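Local coordinates for protein pectate lyase (Cellvibrio cellulosa, PDB 1GXO) that cleaves pectate chains by anti-beta-elimination, this chain being the catalytic module of a larger family 10 polysaccharide lyase, at residues Y278-L283 with T310-G315; L116-P121 with H129-D134. The protein carries 1 engineered substitution. All coordinates share one frame; numbering follows the deposited sequence.

Contact 1: Y278-L283 with T310-G315; sequences YRFYDL and TGYSWG. With ADA (alpha-D-galactopyranuronic acid), chain B; ADA (alpha-D-galactopyranuronic acid), chain C.
Arg279 lays its guanidinium group flat on the ring of Tyr312, the two centres 4.2 Å apart and the planes within 11° of parallel. CG of Arg279 stands anti to the backbone N (chi1 -175°) and the chain bends at the next torsion, which carries the group over the phenol face.

Hydrogen bonds then fix its rotation in this plane. NH1 of Arg279 donates to a lone pair of Ser313 O at 2.7 Å, with the oxygen somewhat tilted from the guanidinium plane. Two nearly straight bonds grip the carboxylate of the chain B galacturonate: Arg279 NH1 reaches O6B at 2.8 Å, and Arg279 NH2 reaches O6A at 2.8 Å. Ser313 N adds a second hold on O6B at 3.0 Å, so one residue both positions the arginine and binds the sugar. Gly311 O accepts a bond from O3 of the chain C unit. On the backbone, Arg279 N donates to Trp314 O at 3.0 Å, and a water bridges that oxygen to Phe280 N.

Apolar packing backs the site. Phe280 CE1 meets Trp314 CZ3 at 3.5 Å and also touches CE2 of Tyr312, so that Phe280 packs against both, behind the ring that faces the sugar.

Tyr278 and Gly315 form an antiparallel, non-hydrogen-bonded pair just beside these contacts. Tyr312 leaves the end of helix 306-311 and bonds Glu210 through its hydroxyl, Trp314 NE1 turns back to Arg308 O, and strand 280-281 pairs antiparallel with strand 214-215.

Contact 2: L116-P121 with H129-D134; sequences LPQFYP and HATFND. With CA (calcium ion), chain D.
Gln118 turns one face of its carboxamide to Thr131, whose methyl CG2 sits over that face, offset from its centre, and lies 4.0 Å from NE2 of Gln118. At the other end of the amide, OE1 lies in the plane of the Phe119 ring, at its edge, and accepts a hydrogen bond from the hydroxyl of Ser127. The Gln118 chain starts with CG anti to the backbone N (chi1 -166°) and runs on extended, which spreads its carbons along the threonine. The two side chains cross obliquely, and Thr131 OG1 comes 3.4 Å from CB of Gln118.

The backbones add one hydrogen bond and two CA-H...O contacts. Thr131 N donates to Leu116 O at 2.9 Å, and the same oxygen receives a CA-H...O contact from Ala130 CA at 3.4 Å. In return His129 O accepts a nearly linear one from Pro117 CA at 3.3 Å. That carbonyl has a second partner, the hydroxyl OG1 of Thr131, which donates to His129 O at 3.0 Å from well above the carbonyl plane, 56° out of it. The hydroxyl is thus spent on its own segment, while the methyl faces the glutamine.

Further along, segment 129-134 reaches the metal site. Asp134 OD1 binds the calcium ion at 2.8 Å, whereas OD2 is held by Asn73 N. Asn133 ND2 bonds a water that is itself a calcium ligand, and Glu218 holds the same amide from outside: a second shell around the ion.

Strand 119-120 pairs antiparallel with strand 69-70 and strand 130-131 with strand 195-196, so the contact joins two small sheets; Leu116 packs on helices 93-109 and 136-148, and Ala130 on helix 161-181.

Followed from the N terminus, the chain first reaches contact 2, which closes a short loop of seven residues, and only much later contact 1, which closes a longer one of 26 residues that includes most of helix 306-311. The two are in series, neither nested nor crossed. Their centres lie 19 Å apart and they do not touch, although their nearest atoms come within about 4 Å. Calcium and glycan link them: contact 2 supplies a metal ligand, contact 1 grips the sugar, and Asn73 serves both, holding a calcium-binding carboxylate and bonding the glycan. Contact 2 joins the sheets of strands 119-120 and 130-131; contact 1 ties the end of helix 306-311 to strand 280-281.

Contact 1: Y278-L283 with T310-G315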
ATOM      1  N   TYR A 278       3.572 -13.954  -9.071  1.00 14.11           N
ATOM      2  CA  TYR A 278       2.897 -14.576  -7.950  1.00 14.24           C
ATOM      3  C   TYR A 278       2.599 -13.537  -6.897  1.00 14.42           C
ATOM      4  O   TYR A 278       3.301 -12.523  -6.809  1.00 15.67           O
ATOM      5  CB  TYR A 278       3.757 -15.710  -7.374  1.00 13.54           C
ATOM      6  CG  TYR A 278       3.799 -16.940  -8.255  1.00 13.20           C
ATOM      7  CD1 TYR A 278       2.844 -17.948  -8.117  1.00 15.38           C
ATOM      8  CD2 TYR A 278       4.803 -17.111  -9.218  1.00 15.88           C
ATOM      9  CE1 TYR A 278       2.890 -19.096  -8.902  1.00 14.06           C
ATOM     10  CE2 TYR A 278       4.856 -18.262 -10.022  1.00 13.05           C
ATOM     11  CZ  TYR A 278       3.892 -19.249  -9.853  1.00 14.27           C
ATOM     12  OH  TYR A 278       3.881 -20.390 -10.649  1.00 13.34           O
ATOM     13  N   ARG A 279       1.536 -13.775  -6.130  1.00 14.61           N
ATOM     14  CA  ARG A 279       1.190 -12.965  -4.963  1.00 14.16           C
ATOM     15  C   ARG A 279       2.242 -13.093  -3.860  1.00 13.92           C
ATOM     16  O   ARG A 279       2.580 -12.106  -3.205  1.00 13.64           O
ATOM     17  CB  ARG A 279      -0.195 -13.374  -4.402  1.00 14.34           C
ATOM     18  CG  ARG A 279      -0.706 -12.505  -3.235  1.00 15.02           C
ATOM     19  CD  ARG A 279      -1.038 -11.103  -3.650  1.00 18.78           C
ATOM     20  NE  ARG A 279      -1.781 -10.270  -2.686  1.00 19.28           N
ATOM     21  CZ  ARG A 279      -3.106 -10.147  -2.662  1.00 18.85           C
ATOM     22  NH1 ARG A 279      -3.859 -10.842  -3.493  1.00 18.30           N
ATOM     23  NH2 ARG A 279      -3.690  -9.331  -1.798  1.00 18.24           N
ATOM     24  N   PHE A 280       2.727 -14.318  -3.652  1.00 13.28           N
ATOM     25  CA  PHE A 280       3.679 -14.644  -2.585  1.00 13.41           C
ATOM     26  C   PHE A 280       4.860 -15.440  -3.151  1.00 13.51           C
ATOM     27  O   PHE A 280       4.656 -16.457  -3.820  1.00 14.63           O
ATOM     28  CB  PHE A 280       3.028 -15.523  -1.510  1.00 12.89           C
ATOM     29  CG  PHE A 280       1.793 -14.924  -0.876  1.00 12.01           C
ATOM     30  CD1 PHE A 280       0.518 -15.291  -1.319  1.00  9.05           C
ATOM     31  CD2 PHE A 280       1.909 -14.027   0.188  1.00 10.27           C
ATOM     32  CE1 PHE A 280      -0.614 -14.749  -0.751  1.00  9.10           C
ATOM     33  CE2 PHE A 280       0.774 -13.472   0.780  1.00 11.15           C
ATOM     34  CZ  PHE A 280      -0.496 -13.836   0.325  1.00 10.79           C
ATOM     35  N   TYR A 281       6.080 -14.983  -2.879  1.00 12.72           N
ATOM     36  CA  TYR A 281       7.287 -15.690  -3.282  1.00 12.28           C
ATOM     37  C   TYR A 281       8.044 -16.133  -2.041  1.00 11.96           C
ATOM     38  O   TYR A 281       8.113 -15.404  -1.075  1.00 11.72           O
ATOM     39  CB  TYR A 281       8.198 -14.779  -4.112  1.00 11.28           C
ATOM     40  CG  TYR A 281       7.708 -14.492  -5.512  1.00 12.73           C
ATOM     41  CD1 TYR A 281       6.806 -13.462  -5.756  1.00 12.97           C
ATOM     42  CD2 TYR A 281       8.168 -15.241  -6.598  1.00 13.82           C
ATOM     43  CE1 TYR A 281       6.355 -13.190  -7.041  1.00 14.10           C
ATOM     44  CE2 TYR A 281       7.716 -14.979  -7.894  1.00 13.88           C
ATOM     45  CZ  TYR A 281       6.820 -13.948  -8.101  1.00 14.06           C
ATOM     46  OH  TYR A 281       6.371 -13.675  -9.361  1.00 16.61           O
ATOM     47  N   ASP A 282       8.653 -17.321  -2.080  1.00 12.18           N
ATOM     48  CA  ASP A 282       9.508 -17.790  -0.973  1.00 12.92           C
ATOM     49  C   ASP A 282      10.678 -16.839  -0.739  1.00 12.79           C
ATOM     50  O   ASP A 282      11.386 -16.492  -1.683  1.00 13.01           O
ATOM     51  CB  ASP A 282      10.047 -19.204  -1.219  1.00 11.85           C
ATOM     52  CG  ASP A 282      10.810 -19.758  -0.015  1.00 12.49           C
ATOM     53  OD1 ASP A 282      10.172 -20.388   0.854  1.00  8.20           O
ATOM     54  OD2 ASP A 282      12.048 -19.635   0.140  1.00 13.63           O
ATOM     55  N   LEU A 283      10.881 -16.453   0.519  1.00 14.02           N
ATOM     56  CA  LEU A 283      11.946 -15.532   0.916  1.00 14.76           C
ATOM     57  C   LEU A 283      13.336 -15.945   0.443  1.00 16.09           C
ATOM     58  O   LEU A 283      14.165 -15.100   0.085  1.00 16.83           O
ATOM     59  CB  LEU A 283      11.975 -15.366   2.433  1.00 14.76           C
ATOM     60  CG  LEU A 283      10.803 -14.639   3.079  1.00 14.47           C
ATOM     61  CD1 LEU A 283      10.910 -14.722   4.603  1.00 10.95           C
ATOM     62  CD2 LEU A 283      10.770 -13.204   2.614  1.00 15.26           C
ATOM     63  N   THR A 310     -10.815 -18.867  -5.015  1.00 14.41           N
ATOM     64  CA  THR A 310     -11.718 -17.889  -5.614  1.00 14.66           C
ATOM     65  C   THR A 310     -11.837 -16.606  -4.795  1.00 14.95           C
ATOM     66  O   THR A 310     -12.230 -15.573  -5.345  1.00 14.50           O
ATOM     67  CB  THR A 310     -13.129 -18.484  -5.857  1.00 14.72           C
ATOM     68  OG1 THR A 310     -13.720 -18.868  -4.615  1.00 14.39           O
ATOM     69  CG2 THR A 310     -13.046 -19.781  -6.632  1.00 14.18           C
ATOM     70  N   GLY A 311     -11.507 -16.688  -3.503  1.00 14.95           N
ATOM     71  CA  GLY A 311     -11.717 -15.605  -2.553  1.00 15.62           C
ATOM     72  C   GLY A 311     -10.556 -14.652  -2.396  1.00 15.32           C
ATOM     73  O   GLY A 311     -10.676 -13.611  -1.752  1.00 15.31           O
ATOM     74  N   TYR A 312      -9.427 -15.003  -3.003  1.00 15.94           N
ATOM     75  CA  TYR A 312      -8.189 -14.216  -2.903  1.00 15.69           C
ATOM     76  C   TYR A 312      -7.390 -14.353  -4.194  1.00 15.74           C
ATOM     77  O   TYR A 312      -7.447 -15.401  -4.839  1.00 15.29           O
ATOM     78  CB  TYR A 312      -7.365 -14.763  -1.746  1.00 15.32           C
ATOM     79  CG  TYR A 312      -6.264 -13.894  -1.194  1.00 15.53           C
ATOM     80  CD1 TYR A 312      -6.539 -12.940  -0.201  1.00 15.72           C
ATOM     81  CD2 TYR A 312      -4.926 -14.083  -1.588  1.00 15.88           C
ATOM     82  CE1 TYR A 312      -5.532 -12.169   0.349  1.00 15.24           C
ATOM     83  CE2 TYR A 312      -3.895 -13.313  -1.033  1.00 16.82           C
ATOM     84  CZ  TYR A 312      -4.209 -12.361  -0.058  1.00 16.52           C
ATOM     85  OH  TYR A 312      -3.217 -11.587   0.508  1.00 15.52           O
ATOM     86  N   SER A 313      -6.635 -13.315  -4.549  1.00 15.31           N
ATOM     87  CA  SER A 313      -5.816 -13.330  -5.755  1.00 15.57           C
ATOM     88  C   SER A 313      -4.419 -13.876  -5.461  1.00 15.33           C
ATOM     89  O   SER A 313      -3.642 -13.279  -4.688  1.00 14.13           O
ATOM     90  CB  SER A 313      -5.694 -11.909  -6.347  1.00 15.84           C
ATOM     91  OG  SER A 313      -6.966 -11.433  -6.750  1.00 18.05           O
ATOM     92  N   TRP A 314      -4.087 -14.971  -6.136  1.00 14.12           N
ATOM     93  CA  TRP A 314      -2.839 -15.685  -5.895  1.00 13.40           C
ATOM     94  C   TRP A 314      -1.745 -15.286  -6.875  1.00 13.37           C
ATOM     95  O   TRP A 314      -0.634 -15.785  -6.804  1.00 13.10           O
ATOM     96  CB  TRP A 314      -3.110 -17.186  -5.896  1.00 12.06           C
ATOM     97  CG  TRP A 314      -3.977 -17.499  -4.733  1.00 11.84           C
ATOM     98  CD1 TRP A 314      -5.342 -17.609  -4.726  1.00  9.98           C
ATOM     99  CD2 TRP A 314      -3.557 -17.640  -3.379  1.00 10.12           C
ATOM    100  NE1 TRP A 314      -5.790 -17.842  -3.448  1.00 10.47           N
ATOM    101  CE2 TRP A 314      -4.719 -17.868  -2.597  1.00 11.32           C
ATOM    102  CE3 TRP A 314      -2.314 -17.590  -2.734  1.00 11.15           C
ATOM    103  CZ2 TRP A 314      -4.670 -18.082  -1.210  1.00  8.68           C
ATOM    104  CZ3 TRP A 314      -2.271 -17.798  -1.350  1.00 10.98           C
ATOM    105  CH2 TRP A 314      -3.446 -18.031  -0.612  1.00  9.69           C
ATOM    106  N   GLY A 315      -2.068 -14.340  -7.754  1.00 14.01           N
ATOM    107  CA  GLY A 315      -1.144 -13.856  -8.760  1.00 14.42           C
ATOM    108  C   GLY A 315      -1.796 -12.791  -9.614  1.00 15.31           C
ATOM    109  O   GLY A 315      -2.999 -12.546  -9.515  1.00 15.43           O
TER
HETATM  110  C1  ADA B   3     -10.504  -9.184  -0.785  1.00 23.31           C
HETATM  111  C2  ADA B   3     -11.341  -9.163  -2.082  1.00 24.08           C
HETATM  112  C3  ADA B   3     -10.856 -10.295  -3.027  1.00 24.85           C
HETATM  113  C4  ADA B   3      -9.355 -10.141  -3.318  1.00 24.32           C
HETATM  114  C5  ADA B   3      -8.634 -10.145  -1.956  1.00 25.04           C
HETATM  115  C6  ADA B   3      -7.119 -10.012  -2.157  1.00 25.46           C
HETATM  116  O2  ADA B   3     -12.728  -9.289  -1.818  1.00 25.47           O
HETATM  117  O3  ADA B   3     -11.643 -10.413  -4.207  1.00 26.15           O
HETATM  118  O4  ADA B   3      -9.203  -8.897  -3.995  1.00 23.83           O
HETATM  119  O5  ADA B   3      -9.143  -9.090  -1.137  1.00 23.97           O
HETATM  120  O6B ADA B   3      -6.576 -10.761  -2.970  1.00 25.21           O
HETATM  121  O6A ADA B   3      -6.497  -9.189  -1.484  1.00 24.54           O
HETATM  122  C1  ADA C   2     -12.418 -11.211   2.950  1.00 23.18           C
HETATM  123  C2  ADA C   2     -11.886 -12.258   1.936  1.00 21.19           C
HETATM  124  C3  ADA C   2     -10.367 -12.095   1.617  1.00 22.37           C
HETATM  125  C4  ADA C   2     -10.045 -10.636   1.214  1.00 23.57           C
HETATM  126  C5  ADA C   2     -10.534  -9.825   2.432  1.00 24.89           C
HETATM  127  C6  ADA C   2     -10.056  -8.364   2.369  1.00 26.96           C
HETATM  128  O2  ADA C   2     -12.181 -13.576   2.341  1.00 17.97           O
HETATM  129  O3  ADA C   2      -9.927 -13.073   0.662  1.00 20.61           O
HETATM  130  O4  ADA C   2     -10.777 -10.391  -0.009  1.00 22.47           O
HETATM  131  O5  ADA C   2     -11.960  -9.942   2.499  1.00 24.04           O
HETATM  132  O6B ADA C   2      -8.857  -8.119   2.485  1.00 28.36           O
HETATM  133  O6A ADA C   2     -10.882  -7.478   2.208  1.00 28.12           O
HETATM  134  O   HOH W   1       1.066 -16.615  -4.857  1.00 13.67           O

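Contact 2: L116-P121 with H129-D134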
ATOM      1  N   LEU A 116       4.206   1.865  10.053  1.00 12.05           N
ATOM      2  CA  LEU A 116       2.787   2.137  10.213  1.00 11.09           C
ATOM      3  C   LEU A 116       1.984   0.862  10.380  1.00 11.36           C
ATOM      4  O   LEU A 116       2.049  -0.038   9.539  1.00 10.91           O
ATOM      5  CB  LEU A 116       2.257   2.959   9.040  1.00 11.37           C
ATOM      6  CG  LEU A 116       2.934   4.286   8.683  1.00 11.36           C
ATOM      7  CD1 LEU A 116       2.160   4.966   7.568  1.00 11.07           C
ATOM      8  CD2 LEU A 116       3.000   5.228   9.873  1.00 12.42           C
ATOM      9  N   PRO A 117       1.202   0.805  11.466  1.00 11.52           N
ATOM     10  CA  PRO A 117       0.363  -0.346  11.779  1.00 11.46           C
ATOM     11  C   PRO A 117      -0.880  -0.288  10.920  1.00 12.22           C
ATOM     12  O   PRO A 117      -1.184   0.761  10.357  1.00 12.44           O
ATOM     13  CB  PRO A 117      -0.001  -0.130  13.253  1.00 10.76           C
ATOM     14  CG  PRO A 117       0.031   1.390  13.460  1.00 11.13           C
ATOM     15  CD  PRO A 117       1.064   1.876  12.475  1.00 11.07           C
ATOM     16  N   GLN A 118      -1.585  -1.414  10.806  1.00 12.87           N
ATOM     17  CA  GLN A 118      -2.827  -1.477  10.042  1.00 12.46           C
ATOM     18  C   GLN A 118      -3.992  -0.887  10.829  1.00 12.59           C
ATOM     19  O   GLN A 118      -4.880  -0.267  10.242  1.00 12.75           O
ATOM     20  CB  GLN A 118      -3.154  -2.927   9.633  1.00 12.96           C
ATOM     21  CG  GLN A 118      -4.237  -3.087   8.557  1.00 11.89           C
ATOM     22  CD  GLN A 118      -4.584  -4.548   8.315  1.00 14.24           C
ATOM     23  OE1 GLN A 118      -4.826  -5.295   9.268  1.00 14.72           O
ATOM     24  NE2 GLN A 118      -4.626  -4.959   7.043  1.00 14.48           N
ATOM     25  N   PHE A 119      -4.033  -1.151  12.135  1.00 12.10           N
ATOM     26  CA  PHE A 119      -5.050  -0.562  12.998  1.00 12.93           C
ATOM     27  C   PHE A 119      -4.387   0.242  14.114  1.00 13.11           C
ATOM     28  O   PHE A 119      -3.339  -0.154  14.640  1.00 13.10           O
ATOM     29  CB  PHE A 119      -5.949  -1.627  13.634  1.00 12.33           C
ATOM     30  CG  PHE A 119      -7.037  -2.149  12.730  1.00 13.82           C
ATOM     31  CD1 PHE A 119      -6.741  -3.040  11.693  1.00 14.09           C
ATOM     32  CD2 PHE A 119      -8.356  -1.776  12.927  1.00 12.82           C
ATOM     33  CE1 PHE A 119      -7.738  -3.546  10.862  1.00 13.29           C
ATOM     34  CE2 PHE A 119      -9.376  -2.279  12.089  1.00 15.10           C
ATOM     35  CZ  PHE A 119      -9.052  -3.175  11.052  1.00 13.07           C
ATOM     36  N   TYR A 120      -5.018   1.350  14.490  1.00 13.38           N
ATOM     37  CA  TYR A 120      -4.512   2.213  15.555  1.00 13.81           C
ATOM     38  C   TYR A 120      -5.666   2.972  16.193  1.00 14.02           C
ATOM     39  O   TYR A 120      -6.493   3.530  15.465  1.00 14.49           O
ATOM     40  CB  TYR A 120      -3.495   3.198  14.978  1.00 14.27           C
ATOM     41  CG  TYR A 120      -2.898   4.060  16.050  1.00 16.29           C
ATOM     42  CD1 TYR A 120      -3.343   5.365  16.238  1.00 16.90           C
ATOM     43  CD2 TYR A 120      -1.923   3.552  16.921  1.00 18.00           C
ATOM     44  CE1 TYR A 120      -2.824   6.149  17.248  1.00 18.37           C
ATOM     45  CE2 TYR A 120      -1.395   4.341  17.932  1.00 19.15           C
ATOM     46  CZ  TYR A 120      -1.856   5.636  18.080  1.00 19.29           C
ATOM     47  OH  TYR A 120      -1.362   6.449  19.068  1.00 23.11           O
ATOM     48  N   PRO A 121      -5.763   3.022  17.531  1.00 14.47           N
ATOM     49  CA  PRO A 121      -4.878   2.317  18.473  1.00 14.46           C
ATOM     50  C   PRO A 121      -4.696   0.838  18.201  1.00 14.51           C
ATOM     51  O   PRO A 121      -5.579   0.172  17.672  1.00 14.14           O
ATOM     52  CB  PRO A 121      -5.586   2.523  19.822  1.00 14.94           C
ATOM     53  CG  PRO A 121      -6.251   3.877  19.673  1.00 14.24           C
ATOM     54  CD  PRO A 121      -6.756   3.856  18.244  1.00 14.11           C
ATOM     55  N   HIS A 129       1.685  -4.978  13.047  1.00 13.20           N
ATOM     56  CA  HIS A 129       2.895  -4.984  12.218  1.00 13.40           C
ATOM     57  C   HIS A 129       2.940  -3.791  11.296  1.00 13.21           C
ATOM     58  O   HIS A 129       1.918  -3.146  11.050  1.00 13.08           O
ATOM     59  CB  HIS A 129       2.940  -6.266  11.375  1.00 12.76           C
ATOM     60  CG  HIS A 129       3.127  -7.509  12.185  1.00 14.64           C
ATOM     61  ND1 HIS A 129       3.925  -7.544  13.313  1.00 13.29           N
ATOM     62  CD2 HIS A 129       2.635  -8.761  12.029  1.00 13.31           C
ATOM     63  CE1 HIS A 129       3.918  -8.769  13.812  1.00 15.12           C
ATOM     64  NE2 HIS A 129       3.129  -9.522  13.063  1.00 13.16           N
ATOM     65  N   ALA A 130       4.119  -3.534  10.748  1.00 13.59           N
ATOM     66  CA  ALA A 130       4.269  -2.580   9.660  1.00 12.91           C
ATOM     67  C   ALA A 130       3.502  -3.157   8.475  1.00 13.05           C
ATOM     68  O   ALA A 130       3.830  -4.228   7.992  1.00 13.65           O
ATOM     69  CB  ALA A 130       5.743  -2.404   9.312  1.00 12.49           C
ATOM     70  N   THR A 131       2.483  -2.450   8.009  1.00 12.85           N
ATOM     71  CA  THR A 131       1.556  -3.055   7.044  1.00 12.64           C
ATOM     72  C   THR A 131       1.604  -2.467   5.631  1.00 12.11           C
ATOM     73  O   THR A 131       0.959  -1.456   5.340  1.00 11.17           O
ATOM     74  CB  THR A 131       0.129  -3.006   7.601  1.00 12.14           C
ATOM     75  OG1 THR A 131       0.081  -3.754   8.819  1.00 12.60           O
ATOM     76  CG2 THR A 131      -0.861  -3.734   6.652  1.00 11.75           C
ATOM     77  N   PHE A 132       2.363  -3.112   4.750  1.00 12.78           N
ATOM     78  CA  PHE A 132       2.325  -2.744   3.318  1.00 13.36           C
ATOM     79  C   PHE A 132       1.111  -3.300   2.585  1.00 14.09           C
ATOM     80  O   PHE A 132       0.762  -2.801   1.508  1.00 14.43           O
ATOM     81  CB  PHE A 132       3.607  -3.174   2.602  1.00 13.28           C
ATOM     82  CG  PHE A 132       4.856  -2.613   3.218  1.00 13.13           C
ATOM     83  CD1 PHE A 132       5.094  -1.234   3.206  1.00 11.62           C
ATOM     84  CD2 PHE A 132       5.782  -3.455   3.830  1.00 12.36           C
ATOM     85  CE1 PHE A 132       6.234  -0.703   3.777  1.00 10.10           C
ATOM     86  CE2 PHE A 132       6.933  -2.930   4.410  1.00 11.72           C
ATOM     87  CZ  PHE A 132       7.159  -1.547   4.380  1.00 11.31           C
ATOM     88  N   ASN A 133       0.480  -4.326   3.166  1.00 14.70           N
ATOM     89  CA  ASN A 133      -0.759  -4.945   2.631  1.00 15.57           C
ATOM     90  C   ASN A 133      -1.783  -3.904   2.193  1.00 15.25           C
ATOM     91  O   ASN A 133      -2.042  -2.967   2.927  1.00 14.62           O
ATOM     92  CB  ASN A 133      -1.386  -5.851   3.697  1.00 15.61           C
ATOM     93  CG  ASN A 133      -2.327  -6.914   3.125  1.00 16.97           C
ATOM     94  OD1 ASN A 133      -3.146  -7.470   3.855  1.00 22.19           O
ATOM     95  ND2 ASN A 133      -2.196  -7.221   1.853  1.00 15.38           N
ATOM     96  N   ASP A 134      -2.347  -4.070   0.994  1.00 15.91           N
ATOM     97  CA  ASP A 134      -3.280  -3.097   0.394  1.00 16.16           C
ATOM     98  C   ASP A 134      -2.657  -1.704   0.183  1.00 16.78           C
ATOM     99  O   ASP A 134      -3.355  -0.680   0.213  1.00 16.85           O
ATOM    100  CB  ASP A 134      -4.574  -2.971   1.217  1.00 17.12           C
ATOM    101  CG  ASP A 134      -5.272  -4.320   1.427  1.00 17.81           C
ATOM    102  OD1 ASP A 134      -5.126  -5.210   0.554  1.00 17.48           O
ATOM    103  OD2 ASP A 134      -5.974  -4.577   2.424  1.00 19.58           O
TER
HETATM  104 CA    CA D1652      -7.090  -7.211   0.670  1.00 47.50          CA
HETATM  105  O   HOH W   2      -4.967  -8.235   1.476  1.00 43.30           O
HETATM  106  O   HOH W   3      -8.412  -6.498  -1.003  1.00 22.35           O